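Local coordinates for protein antigen TpF1 (Treponema pallidum, PDB 2FJC) that is a Dps-family mini-ferritin that binds ferric iron at sites shared between subunits and probably oxidises and stores it, at residues H36-G41 against T93-T98. Sequence-based numbering, arbitrary orientation.
Sequences HWHIYG and TEKEIT. With FE (Fe (III) ion), chain S.
At one end of the ferritin-like four-helix bundle, where helix 8-38 runs out and the long connection between the second and third bundle helices comes in to start helix 99-127, H38, I39 and Y40 meet K95 to T98. The main link is backbone to backbone: I97 N donates to H38 O at 3.0 Å with an N-H...O angle of 164°. A bond from Y40 N to I97 O is long at 3.3 Å and bent, hence weak.

The H38 imidazole lies between two aliphatic groups. K95 CG sits 3.5 Å from the ring centroid and 17° off its normal, a CH-pi contact, while W37 CB covers the opposite face. N34 OD1 bonds to H38 ND1 and the A76 amide of a second subunit to NE2, fixing the ring's rotation. K95 bends at chi2 (66°) and then runs on extended, alongside the imidazole, to a salt bridge with E82 of that same subunit.

Beyond the helix end, I39 CG2 touches I97 CG2 at 4.0 Å, and both isoleucines pack on A102 of helix 99-127. The Y40 ring lies against the backbone of I97, CD1 3.3 Å from I97 O, with E96 CG near CE1. K155 of a third subunit forms a cation-pi contact with Y40 and a salt bridge with E96.

Two residues before the helix ends, H36 NE2 binds the iron(III) ion at 2.5 Å; D63 and E67 of the second subunit complete the protein ligands, an intersubunit iron site consistent with the ferroxidase centre characteristic of Dps mini-ferritins.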
loop_
_atom_site.group_PDB
_atom_site.type_symbol
_atom_site.label_atom_id
_atom_site.label_comp_id
_atom_site.label_asym_id
_atom_site.label_seq_id
_atom_site.Cartn_x
_atom_site.Cartn_y
_atom_site.Cartn_z
ATOM N N HIS B 36 6.231 -29.031 -9.796
ATOM C CA HIS B 36 6.808 -27.889 -9.111
ATOM C C HIS B 36 8.093 -28.304 -8.397
ATOM O O HIS B 36 9.095 -27.585 -8.426
ATOM C CB HIS B 36 5.780 -27.345 -8.102
ATOM C CG HIS B 36 6.254 -26.170 -7.299
ATOM N ND1 HIS B 36 6.561 -24.948 -7.866
ATOM C CD2 HIS B 36 6.406 -26.013 -5.961
ATOM C CE1 HIS B 36 6.873 -24.088 -6.911
ATOM N NE2 HIS B 36 6.787 -24.710 -5.747
ATOM N N TRP B 37 8.059 -29.471 -7.766
ATOM C CA TRP B 37 9.202 -29.981 -7.029
ATOM C C TRP B 37 10.256 -30.735 -7.831
ATOM O O TRP B 37 11.451 -30.607 -7.563
ATOM C CB TRP B 37 8.739 -30.922 -5.925
ATOM C CG TRP B 37 7.850 -30.312 -4.924
ATOM C CD1 TRP B 37 7.930 -29.055 -4.413
ATOM C CD2 TRP B 37 6.765 -30.956 -4.245
ATOM N NE1 TRP B 37 6.965 -28.873 -3.456
ATOM C CE2 TRP B 37 6.235 -30.024 -3.330
ATOM C CE3 TRP B 37 6.196 -32.232 -4.320
ATOM C CZ2 TRP B 37 5.156 -30.323 -2.491
ATOM C CZ3 TRP B 37 5.126 -32.533 -3.486
ATOM C CH2 TRP B 37 4.617 -31.580 -2.582
ATOM N N HIS B 38 9.822 -31.507 -8.818
ATOM C CA HIS B 38 10.751 -32.347 -9.545
ATOM C C HIS B 38 11.230 -31.978 -10.929
ATOM O O HIS B 38 11.987 -32.734 -11.528
ATOM C CB HIS B 38 10.189 -33.759 -9.545
ATOM C CG HIS B 38 9.816 -34.238 -8.179
ATOM N ND1 HIS B 38 8.543 -34.652 -7.854
ATOM C CD2 HIS B 38 10.546 -34.340 -7.045
ATOM C CE1 HIS B 38 8.504 -34.990 -6.577
ATOM N NE2 HIS B 38 9.708 -34.811 -6.062
ATOM N N ILE B 39 10.805 -30.843 -11.460
ATOM C CA ILE B 39 11.303 -30.461 -12.769
ATOM C C ILE B 39 12.762 -30.079 -12.575
ATOM O O ILE B 39 13.212 -29.850 -11.457
ATOM C CB ILE B 39 10.588 -29.224 -13.348
ATOM C CG1 ILE B 39 10.581 -28.099 -12.304
ATOM C CG2 ILE B 39 9.194 -29.598 -13.817
ATOM C CD1 ILE B 39 10.168 -26.749 -12.864
ATOM N N TYR B 40 13.499 -30.028 -13.672
ATOM C CA TYR B 40 14.896 -29.633 -13.647
ATOM C C TYR B 40 15.196 -29.105 -15.031
ATOM O O TYR B 40 14.519 -29.448 -16.006
ATOM C CB TYR B 40 15.818 -30.807 -13.321
ATOM C CG TYR B 40 15.841 -31.880 -14.379
ATOM C CD1 TYR B 40 14.929 -32.937 -14.352
ATOM C CD2 TYR B 40 16.786 -31.847 -15.405
ATOM C CE1 TYR B 40 14.958 -33.939 -15.315
ATOM C CE2 TYR B 40 16.823 -32.838 -16.373
ATOM C CZ TYR B 40 15.905 -33.883 -16.321
ATOM O OH TYR B 40 15.934 -34.865 -17.281
ATOM N N GLY B 41 16.204 -28.254 -15.116
ATOM C CA GLY B 41 16.561 -27.664 -16.388
ATOM C C GLY B 41 16.876 -26.198 -16.170
ATOM O O GLY B 41 16.561 -25.628 -15.121
ATOM N N THR B 93 3.249 -40.343 -11.311
ATOM C CA THR B 93 3.959 -41.323 -10.497
ATOM C C THR B 93 5.461 -41.143 -10.520
ATOM O O THR B 93 6.148 -41.562 -9.594
ATOM C CB THR B 93 3.657 -42.758 -10.953
ATOM O OG1 THR B 93 4.049 -42.907 -12.322
ATOM C CG2 THR B 93 2.168 -43.070 -10.807
ATOM N N GLU B 94 5.981 -40.529 -11.573
ATOM C CA GLU B 94 7.418 -40.338 -11.643
ATOM C C GLU B 94 7.875 -39.027 -11.032
ATOM O O GLU B 94 7.122 -38.054 -10.959
ATOM C CB GLU B 94 7.911 -40.434 -13.087
ATOM C CG GLU B 94 7.400 -39.376 -14.031
ATOM C CD GLU B 94 7.800 -39.663 -15.472
ATOM O OE1 GLU B 94 7.401 -40.727 -15.998
ATOM O OE2 GLU B 94 8.514 -38.828 -16.076
ATOM N N LYS B 95 9.112 -39.045 -10.547
ATOM C CA LYS B 95 9.754 -37.878 -9.954
ATOM C C LYS B 95 10.864 -37.569 -10.941
ATOM O O LYS B 95 11.162 -38.397 -11.815
ATOM C CB LYS B 95 10.368 -38.214 -8.593
ATOM C CG LYS B 95 9.436 -38.096 -7.402
ATOM C CD LYS B 95 8.318 -39.105 -7.450
ATOM C CE LYS B 95 7.556 -39.114 -6.145
ATOM N NZ LYS B 95 6.520 -40.179 -6.139
ATOM N N GLU B 96 11.492 -36.409 -10.804
ATOM C CA GLU B 96 12.550 -36.032 -11.730
ATOM C C GLU B 96 11.961 -36.047 -13.136
ATOM O O GLU B 96 11.842 -37.093 -13.764
ATOM C CB GLU B 96 13.713 -37.015 -11.644
ATOM C CG GLU B 96 14.836 -36.702 -12.602
ATOM C CD GLU B 96 16.036 -37.600 -12.393
ATOM O OE1 GLU B 96 16.607 -37.574 -11.277
ATOM O OE2 GLU B 96 16.405 -38.327 -13.346
ATOM N N ILE B 97 11.586 -34.878 -13.627
ATOM C CA ILE B 97 10.998 -34.785 -14.943
ATOM C C ILE B 97 11.478 -33.549 -15.684
ATOM O O ILE B 97 11.775 -32.514 -15.088
ATOM C CB ILE B 97 9.458 -34.759 -14.839
ATOM C CG1 ILE B 97 8.838 -34.651 -16.233
ATOM C CG2 ILE B 97 9.020 -33.600 -13.957
ATOM C CD1 ILE B 97 7.321 -34.761 -16.244
ATOM N N THR B 98 11.557 -33.687 -16.995
ATOM C CA THR B 98 11.976 -32.627 -17.886
ATOM C C THR B 98 10.973 -31.471 -17.845
ATOM O O THR B 98 9.789 -31.687 -17.606
ATOM C CB THR B 98 12.065 -33.219 -19.307
ATOM O OG1 THR B 98 13.435 -33.500 -19.617
ATOM C CG2 THR B 98 11.473 -32.304 -20.321
HETATM FE FE FE S . 7.259 -24.551 -3.338
#